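PDB 4YS6: putative solute-binding component of ABC transporter from Clostridium phytofermentans, which probably serves as the sugar-capturing, extracytoplasmic component of an ABC importer and binds beta-D-glucopyranose. Local coordinates for residues A[300-303]-A[304-308]; A[56-59]-A[60-64]; A[49-52]-A[53-56]; A[86-90]-A[91-95]. All blocks are in the same frame, centred on the assembly; numbering follows the deposited sequence.

Contact 1. Residues A[300-303]-A[304-308]. With NA (sodium ion), chain E.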
# COMPACT_ATOMS: atom_id res chain seq x y z
N GLN A 300 -4.03 5.74 -15.72
CA GLN A 300 -4.84 4.59 -16.09
C GLN A 300 -6.28 4.83 -15.64
O GLN A 300 -7.22 4.50 -16.37
CB GLN A 300 -4.28 3.32 -15.47
CG GLN A 300 -3.00 2.86 -16.11
CD GLN A 300 -3.15 2.69 -17.62
OE1 GLN A 300 -2.52 3.41 -18.40
NE2 GLN A 300 -3.99 1.77 -18.02
N VAL A 301 -6.44 5.41 -14.46
CA VAL A 301 -7.80 5.70 -13.98
C VAL A 301 -8.50 6.72 -14.88
O VAL A 301 -9.69 6.56 -15.22
CB VAL A 301 -7.77 6.17 -12.54
CG1 VAL A 301 -9.13 6.73 -12.11
CG2 VAL A 301 -7.37 5.01 -11.67
N VAL A 302 -7.79 7.76 -15.32
CA VAL A 302 -8.41 8.74 -16.20
C VAL A 302 -8.79 8.10 -17.54
O VAL A 302 -9.82 8.46 -18.10
CB VAL A 302 -7.51 9.97 -16.41
CG1 VAL A 302 -8.09 10.93 -17.45
CG2 VAL A 302 -7.34 10.70 -15.07
N LYS A 303 -8.01 7.13 -18.02
CA LYS A 303 -8.42 6.38 -19.22
C LYS A 303 -9.75 5.64 -18.98
O LYS A 303 -10.61 5.55 -19.90
CB LYS A 303 -7.35 5.37 -19.63
CG LYS A 303 -6.11 6.02 -20.18
CD LYS A 303 -5.09 4.96 -20.52
CE LYS A 303 -3.74 5.56 -20.82
NZ LYS A 303 -2.75 4.47 -21.03
N MSE A 304 -9.93 5.09 -17.79
CA MSE A 304 -11.19 4.42 -17.42
C MSE A 304 -12.34 5.43 -17.35
O MSE A 304 -13.42 5.17 -17.84
CB MSE A 304 -11.07 3.68 -16.08
CG MSE A 304 -10.07 2.59 -16.12
SE MSE A 304 -10.04 1.88 -14.27
CE MSE A 304 -9.21 0.18 -14.63
N VAL A 305 -12.09 6.60 -16.76
CA VAL A 305 -13.10 7.64 -16.67
C VAL A 305 -13.54 8.08 -18.07
O VAL A 305 -14.75 8.20 -18.37
CB VAL A 305 -12.57 8.82 -15.87
CG1 VAL A 305 -13.55 9.98 -15.90
CG2 VAL A 305 -12.31 8.38 -14.44
N ASP A 306 -12.56 8.30 -18.94
CA ASP A 306 -12.86 8.66 -20.31
C ASP A 306 -13.69 7.58 -21.02
O ASP A 306 -14.63 7.89 -21.77
CB ASP A 306 -11.58 8.88 -21.12
CG ASP A 306 -10.97 10.26 -20.93
OD1 ASP A 306 -11.64 11.18 -20.43
OD2 ASP A 306 -9.80 10.42 -21.33
N ALA A 307 -13.33 6.33 -20.81
CA ALA A 307 -14.02 5.23 -21.47
C ALA A 307 -15.48 5.22 -21.03
O ALA A 307 -16.39 5.07 -21.85
CB ALA A 307 -13.35 3.91 -21.14
N ILE A 308 -15.69 5.44 -19.74
CA ILE A 308 -17.03 5.41 -19.17
C ILE A 308 -17.85 6.65 -19.56
O ILE A 308 -19.03 6.54 -19.94
CB ILE A 308 -16.95 5.32 -17.63
CG1 ILE A 308 -16.37 3.97 -17.21
CG2 ILE A 308 -18.31 5.54 -17.00
CD1 ILE A 308 -15.86 3.93 -15.80
NA NA E . -17.26 2.90 -22.26
O HOH W 1 -16.69 1.64 -20.41
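Four successive i to i+4 hydrogen bonds run from Met-304, Val-305, Asp-306 and Ala-307 back to the carbonyls of Gln-300, Val-301, Val-302 and Lys-303, so 300-308 is unbroken alpha helix; the Val-305 N to Val-301 O bond measures 2.9 Å. One turn apart on the buried side, Val-301 and Val-305 meet through CG1 of the first and CG2 of the second, 4.3 Å apart. With its CG2 beside the backbone N (chi1 173° for CG1), Val-305 also sets that methyl 3.3 Å from Val-301 O. Met-304, a selenomethionine, lays CG 3.4 Å from Gln-300 O and then extends away toward Ile-121 and Tyr-332. The extended Lys-303, exposed to solvent, reaches back one turn, its NZ donating a hydrogen bond to Gln-300 OE1 at 2.8 Å. Asp-306 OD1 is hydrogen-bonded to Tyr-67 and paired with Lys-310. Ala-307, whose N donates to Lys-303 O, binds a sodium ion through its own O at 2.4 Å, with a water and Gly-312 O as further ligands. Valines facing helix 50-64 and strand 119-123 are what a helix packed between a neighbouring helix and the mixed sheet of a periplasmic-binding-protein alpha/beta lobe presents.

Contact 2. Residues A[56-59]-A[60-64]. With NA (sodium ion), chain I.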
# COMPACT_ATOMS: atom_id res chain seq x y z
N SER A 56 -3.47 14.63 -5.94
CA SER A 56 -3.00 15.71 -6.79
C SER A 56 -2.88 15.28 -8.23
O SER A 56 -3.21 16.04 -9.14
CB SER A 56 -1.64 16.23 -6.32
OG SER A 56 -1.80 16.98 -5.14
N ASN A 57 -2.38 14.07 -8.45
CA ASN A 57 -2.23 13.57 -9.80
C ASN A 57 -3.60 13.29 -10.44
O ASN A 57 -3.82 13.61 -11.60
CB ASN A 57 -1.34 12.33 -9.81
CG ASN A 57 0.11 12.66 -9.51
OD1 ASN A 57 0.61 13.72 -9.88
ND2 ASN A 57 0.81 11.74 -8.87
N MSE A 58 -4.53 12.73 -9.67
CA MSE A 58 -5.89 12.55 -10.18
C MSE A 58 -6.53 13.87 -10.56
O MSE A 58 -7.14 14.00 -11.62
CB MSE A 58 -6.75 11.86 -9.11
CG MSE A 58 -6.52 10.39 -8.98
SE MSE A 58 -7.14 9.42 -10.61
CE MSE A 58 -8.87 10.22 -10.97
N GLU A 59 -6.43 14.85 -9.67
CA GLU A 59 -7.03 16.16 -9.95
C GLU A 59 -6.42 16.79 -11.21
O GLU A 59 -7.13 17.27 -12.09
CB GLU A 59 -6.84 17.09 -8.76
CG GLU A 59 -7.50 18.44 -8.92
CD GLU A 59 -7.50 19.22 -7.63
OE1 GLU A 59 -6.42 19.32 -7.01
OE2 GLU A 59 -8.57 19.72 -7.23
N LYS A 60 -5.09 16.78 -11.30
CA LYS A 60 -4.42 17.39 -12.44
C LYS A 60 -4.82 16.72 -13.74
O LYS A 60 -5.13 17.40 -14.71
CB LYS A 60 -2.90 17.31 -12.28
CG LYS A 60 -2.14 17.78 -13.52
CD LYS A 60 -0.65 17.59 -13.37
CE LYS A 60 0.11 18.14 -14.58
NZ LYS A 60 -0.21 17.40 -15.83
N GLN A 61 -4.79 15.39 -13.76
CA GLN A 61 -5.01 14.65 -15.00
C GLN A 61 -6.48 14.68 -15.39
O GLN A 61 -6.79 14.75 -16.56
CB GLN A 61 -4.48 13.23 -14.87
CG GLN A 61 -2.97 13.22 -14.69
CD GLN A 61 -2.39 11.84 -14.75
OE1 GLN A 61 -2.79 11.02 -15.58
NE2 GLN A 61 -1.40 11.58 -13.90
N LEU A 62 -7.39 14.64 -14.42
CA LEU A 62 -8.81 14.83 -14.75
C LEU A 62 -9.09 16.20 -15.35
O LEU A 62 -9.83 16.33 -16.33
CB LEU A 62 -9.68 14.63 -13.51
CG LEU A 62 -9.85 13.18 -13.10
CD1 LEU A 62 -10.49 13.11 -11.75
CD2 LEU A 62 -10.70 12.39 -14.13
N LYS A 63 -8.51 17.25 -14.77
CA LYS A 63 -8.74 18.59 -15.30
C LYS A 63 -8.16 18.73 -16.70
O LYS A 63 -8.79 19.34 -17.58
CB LYS A 63 -8.18 19.64 -14.35
CG LYS A 63 -8.95 19.71 -13.06
CD LYS A 63 -8.47 20.82 -12.15
CE LYS A 63 -9.34 20.91 -10.91
NZ LYS A 63 -8.82 21.88 -9.92
N ASP A 64 -7.00 18.13 -16.93
CA ASP A 64 -6.40 18.13 -18.26
C ASP A 64 -7.28 17.42 -19.28
O ASP A 64 -7.28 17.78 -20.46
CB ASP A 64 -5.03 17.44 -18.24
CG ASP A 64 -3.90 18.40 -17.91
OD1 ASP A 64 -3.93 19.56 -18.38
OD2 ASP A 64 -2.96 17.98 -17.20
NA NA I . -1.40 17.08 -2.84
O HOH W 2 0.18 13.83 -12.99
O HOH W 3 0.89 17.54 -2.35
O HOH W 4 -3.84 16.84 -3.00
O HOH W 5 -2.28 17.20 -0.61
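Glu-59 and Lys-63, one helical turn apart, lie side by side and point the same way. Their aliphatic parts run alongside each other, with Glu-59 CG 3.7 Å from Lys-63 CE, before the charges meet in a long salt bridge of 3.5 Å between OE2 and NZ, weak as a hydrogen bond. The glutamate can do this because its CG stands opposite the backbone N (chi1 -176°), while the lysine is fully extended from a CG beside its own N. On the buried side Met-58, a selenomethionine, and Leu-62 cross obliquely: the former is bent at chi2 and chi3 (-67° and -45°), which carries CE forward along the helix to 3.4 Å from Leu-62 CD1, tighter than ordinary carbon contact. Leu-62 goes on to Val-39, Val-41 and Val-69 of the sheet, and Met-58 to Val-301 of helix 294-309. A third pair is joined through solvent. A water donates to Asn-57 OD1 and accepts from Gln-61 NE2 at 2.9 Å; the same NE2 is also held by Arg-295 O, so the amide is gripped on two counts. Further along, Lys-60 curls at its last torsion to meet Asp-64 OD2 at 3.1 Å, nearly in line with the C-O bond. At the other end Ser-56 OG binds a sodium ion at 2.3 Å. The chemistry divides by side: close apolar contact where the helix meets the sheet, and two i to i+4 ion pairs away from the buried Met-58/Leu-62 face. The Lys-60 pair is the shorter; the Glu-59 pair, flanking strand 68-73, is long, consistent with a looser attraction.

Contact 3. Residues A[49-52]-A[53-56]. With NA (sodium ion), chain I; BGC (beta-D-glucopyranose), chain D.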
# COMPACT_ATOMS: atom_id res chain seq x y z
N GLN A 49 1.77 9.27 3.14
CA GLN A 49 2.25 10.22 2.16
C GLN A 49 1.65 10.08 0.77
O GLN A 49 1.26 11.07 0.16
CB GLN A 49 3.76 10.15 2.02
CG GLN A 49 4.34 11.34 1.27
CD GLN A 49 5.70 11.00 0.66
OE1 GLN A 49 6.68 10.81 1.36
NE2 GLN A 49 5.74 10.91 -0.65
N ARG A 50 1.60 8.86 0.25
CA ARG A 50 1.34 8.68 -1.16
C ARG A 50 0.02 9.31 -1.62
O ARG A 50 -0.07 9.82 -2.75
CB ARG A 50 1.35 7.18 -1.56
CG ARG A 50 0.28 6.33 -0.95
CD ARG A 50 0.13 5.02 -1.70
NE ARG A 50 -0.51 5.20 -3.01
CZ ARG A 50 -0.89 4.19 -3.79
NH1 ARG A 50 -0.64 2.94 -3.45
NH2 ARG A 50 -1.51 4.42 -4.94
N TRP A 51 -0.98 9.34 -0.75
CA TRP A 51 -2.33 9.77 -1.15
C TRP A 51 -2.36 11.24 -1.49
O TRP A 51 -3.23 11.68 -2.23
CB TRP A 51 -3.37 9.43 -0.08
CG TRP A 51 -3.26 8.00 0.32
CD1 TRP A 51 -2.75 7.52 1.48
CD2 TRP A 51 -3.60 6.84 -0.47
NE1 TRP A 51 -2.74 6.16 1.48
CE2 TRP A 51 -3.23 5.71 0.28
CE3 TRP A 51 -4.16 6.66 -1.74
CZ2 TRP A 51 -3.44 4.41 -0.18
CZ3 TRP A 51 -4.33 5.36 -2.20
CH2 TRP A 51 -3.98 4.26 -1.42
N ASN A 52 -1.38 11.99 -0.97
CA ASN A 52 -1.21 13.38 -1.40
C ASN A 52 -0.89 13.45 -2.89
O ASN A 52 -1.44 14.28 -3.63
CB ASN A 52 -0.11 14.05 -0.59
CG ASN A 52 -0.50 14.21 0.87
OD1 ASN A 52 -1.22 15.13 1.24
ND2 ASN A 52 -0.03 13.32 1.70
N GLN A 53 -0.01 12.56 -3.32
CA GLN A 53 0.37 12.48 -4.73
C GLN A 53 -0.75 11.86 -5.56
O GLN A 53 -1.04 12.35 -6.65
CB GLN A 53 1.66 11.70 -4.90
CG GLN A 53 2.92 12.50 -4.56
CD GLN A 53 3.17 12.57 -3.08
OE1 GLN A 53 3.44 11.56 -2.45
NE2 GLN A 53 3.07 13.77 -2.52
N ASP A 54 -1.37 10.80 -5.06
CA ASP A 54 -2.49 10.19 -5.77
C ASP A 54 -3.57 11.24 -6.08
O ASP A 54 -4.04 11.35 -7.21
CB ASP A 54 -3.10 9.06 -4.96
CG ASP A 54 -2.21 7.83 -4.87
OD1 ASP A 54 -2.06 7.08 -5.87
OD2 ASP A 54 -1.68 7.60 -3.77
N GLY A 55 -3.96 12.00 -5.06
CA GLY A 55 -5.04 12.96 -5.19
C GLY A 55 -4.67 14.10 -6.11
O GLY A 55 -5.47 14.50 -6.96
N SER A 56 -3.47 14.63 -5.94
CA SER A 56 -3.00 15.71 -6.79
C SER A 56 -2.88 15.28 -8.23
O SER A 56 -3.21 16.04 -9.14
CB SER A 56 -1.64 16.23 -6.32
OG SER A 56 -1.80 16.98 -5.14
NA NA I . -1.40 17.08 -2.84
C2 BGC D . -1.31 0.98 -0.48
C3 BGC D . 0.10 1.21 -0.04
C4 BGC D . 0.21 2.14 1.09
C5 BGC D . -0.68 1.76 2.23
C6 BGC D . -0.76 2.80 3.33
C1 BGC D . -2.12 0.44 0.71
O1 BGC D . -3.36 0.24 0.42
O2 BGC D . -1.35 0.04 -1.54
O3 BGC D . 0.83 1.73 -1.23
O4 BGC D . 1.55 2.17 1.63
O5 BGC D . -2.02 1.57 1.70
O6 BGC D . -0.96 4.10 2.80
O HOH W 5 -2.28 17.20 -0.61
O HOH W 3 0.89 17.54 -2.35
O HOH W 4 -3.84 16.84 -3.00
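Arg-50 and Asp-54 form a side-on salt bridge near the N-terminal end of helix 50-64, the helix of a beta-alpha-beta unit whose N-terminal end reaches the glucose pocket of this periplasmic-binding-protein fold. NE meets OD2 at 2.8 Å on its syn lone pair, and NH2 meets OD1 at 2.9 Å almost straight (177°); the planes differ by 32°. Arg-50 CG sits between the backbone N and the carbonyl carbon (chi1 64°), and a bend at chi3 brings the guanidinium alongside the Asp-54 carboxylate, whose OD1 is also held by Tyr-123.

In face packing, Trp-51 CH2 lies 3.8 Å above the centre of the guanidinium, while Arg-50 CG sits over the indole face toward its rim.

Both residues donate hydrogen bonds to the sugar: Arg-50 NH1 reaches O3 of beta-D-glucopyranose at 2.9 Å, near the guanidinium plane, and Trp-51 NE1 reaches O6. Asp-124 pairs with NH1 as well, so the guanidinium is fixed from several directions.

Among the amides, Gln-49 NE2 donates to Gln-53 OE1 at 3.0 Å from above its carbonyl plane, and Gln-49 OE1 accepts from Ile-275 N. Gln-49 O receives Asn-52 N and ND2 from one face; ND2 also bonds Lys-46 O.

The sodium ion is bound by Asn-52 O at 2.9 Å and three waters besides Ser-56 OG, and one of those waters donates to Asn-52 OD1 at 3.0 Å.

Contact 4. Residues A[86-90]-A[91-95]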
# COMPACT_ATOMS: atom_id res chain seq x y z
N GLU A 86 -21.29 10.85 0.13
CA GLU A 86 -22.67 11.32 0.10
C GLU A 86 -22.76 12.73 -0.49
O GLU A 86 -23.65 13.02 -1.28
CB GLU A 86 -23.29 11.31 1.50
CG GLU A 86 -23.76 9.93 1.92
CD GLU A 86 -24.27 9.87 3.35
OE1 GLU A 86 -24.04 10.83 4.12
OE2 GLU A 86 -24.89 8.84 3.70
N ASN A 87 -21.84 13.60 -0.08
CA ASN A 87 -21.84 15.00 -0.52
C ASN A 87 -21.46 15.10 -1.98
O ASN A 87 -21.99 15.95 -2.70
CB ASN A 87 -20.89 15.84 0.31
CG ASN A 87 -21.36 16.04 1.74
OD1 ASN A 87 -22.51 15.74 2.08
ND2 ASN A 87 -20.47 16.53 2.60
N MSE A 88 -20.52 14.27 -2.42
CA MSE A 88 -20.16 14.24 -3.84
C MSE A 88 -21.37 13.90 -4.69
O MSE A 88 -21.62 14.52 -5.73
CB MSE A 88 -19.04 13.24 -4.11
CG MSE A 88 -17.71 13.70 -3.64
SE MSE A 88 -16.41 12.23 -3.61
CE MSE A 88 -15.02 13.20 -2.62
N ILE A 89 -22.14 12.92 -4.25
CA ILE A 89 -23.31 12.50 -5.00
C ILE A 89 -24.33 13.64 -5.02
O ILE A 89 -24.96 13.91 -6.05
CB ILE A 89 -23.93 11.23 -4.39
CG1 ILE A 89 -22.94 10.06 -4.50
CG2 ILE A 89 -25.25 10.88 -5.08
CD1 ILE A 89 -23.38 8.80 -3.76
N SER A 90 -24.48 14.30 -3.88
CA SER A 90 -25.44 15.40 -3.74
C SER A 90 -25.04 16.59 -4.61
O SER A 90 -25.89 17.31 -5.12
CB SER A 90 -25.55 15.84 -2.28
OG SER A 90 -26.05 14.78 -1.47
N ASN A 91 -23.75 16.78 -4.78
CA ASN A 91 -23.23 17.86 -5.61
C ASN A 91 -23.27 17.54 -7.09
O ASN A 91 -22.87 18.36 -7.91
CB ASN A 91 -21.80 18.20 -5.22
CG ASN A 91 -21.69 18.78 -3.83
OD1 ASN A 91 -22.66 19.34 -3.30
ND2 ASN A 91 -20.51 18.66 -3.23
N GLY A 92 -23.72 16.33 -7.42
CA GLY A 92 -23.91 15.96 -8.81
C GLY A 92 -22.72 15.29 -9.48
O GLY A 92 -22.61 15.31 -10.71
N CYS A 93 -21.81 14.71 -8.70
CA CYS A 93 -20.73 13.93 -9.29
C CYS A 93 -21.34 12.83 -10.14
O CYS A 93 -22.31 12.19 -9.74
CB CYS A 93 -19.81 13.34 -8.23
SG CYS A 93 -18.67 14.55 -7.46
N LYS A 94 -20.77 12.62 -11.33
CA LYS A 94 -21.30 11.66 -12.29
C LYS A 94 -20.56 10.32 -12.25
O LYS A 94 -21.01 9.35 -12.83
CB LYS A 94 -21.21 12.25 -13.71
CG LYS A 94 -22.01 13.52 -13.91
CD LYS A 94 -23.50 13.23 -13.94
CE LYS A 94 -24.33 14.50 -14.09
NZ LYS A 94 -24.28 15.33 -12.85
N LEU A 95 -19.43 10.30 -11.55
CA LEU A 95 -18.56 9.13 -11.43
C LEU A 95 -17.75 9.33 -10.15
O LEU A 95 -17.35 10.47 -9.83
CB LEU A 95 -17.63 8.99 -12.65
CG LEU A 95 -16.72 7.77 -12.78
CD1 LEU A 95 -16.45 7.45 -14.25
CD2 LEU A 95 -15.38 7.94 -12.03
O HOH W 6 -24.74 12.93 -8.61
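Met-88 and Cys-93 make the central contact where helix 78-90 ends: Cys-93 N donates to Met-88 O at 3.0 Å with an N-H...O angle of 162°, and the thiol lies against the Met-88 side chain, SG 3.6 Å from Met-88 CB. That sulfur position follows from a chi1 of -76°, which sets SG beside the backbone N and therefore alongside the helix end. The second bond into the last turn comes from Gly-92 N to Ile-89 O, 3.0 Å, approaching from well above the carbonyl plane. Just before it, Asn-91 N closes a normal helical bond to Asn-87 O at 2.8 Å, and its side chain curls over the same carbonyl, with CG 3.1 Å from Asn-87 O.

The next shell fixes the turn. Gly-92 has positive phi (91°), a conformation in which a side chain would collide with the carbonyl oxygen of Asn-91, so glycine fits the reversal. A water donates to both Ile-89 O and Cys-93 O, bridging the helix end to the departing chain. Lys-94, bent at chi2 and chi4, donates a hydrogen bond from NZ to Gly-92 O at 2.7 Å.

Outward again, Met-88, a selenomethionine with an extended side chain, reaches Ala-42 and Gln-72 of the sheet, and Ile-89 packs on Gln-112 and Ala-113 of helix 107-115. Backbone hydrogen bonds join Lys-94 to Leu-38 and Leu-95 to Gly-40, bringing the chain into the sheet beside strand 38-43. The paired bonds around a glycine of positive phi define a Schellman motif, here terminating a helix and turning the chain into strand 95-98 of the alpha/beta lobe.

In the fold
From the N terminus, contact 3 opens helix 50-64 at the sugar site and contact 2 continues it, the two sharing Ser-56 and one sodium ion. Contact 4 then ends helix 78-90, and contact 1 comes much later, on helix 294-309. All four are local turns in series; they neither nest nor cross, and none closes a long loop. Touches between them join distant parts of the chain: Val-301 CG1 lies 3.7 Å from Met-58 SE, tying contact 1 to contact 2, and Ile-308 CG2 lies 3.8 Å from Leu-95 CD1, tying it to contact 4. Helix 294-309 thus packs against helix 50-64 and the start of strand 95-98 within one lobe.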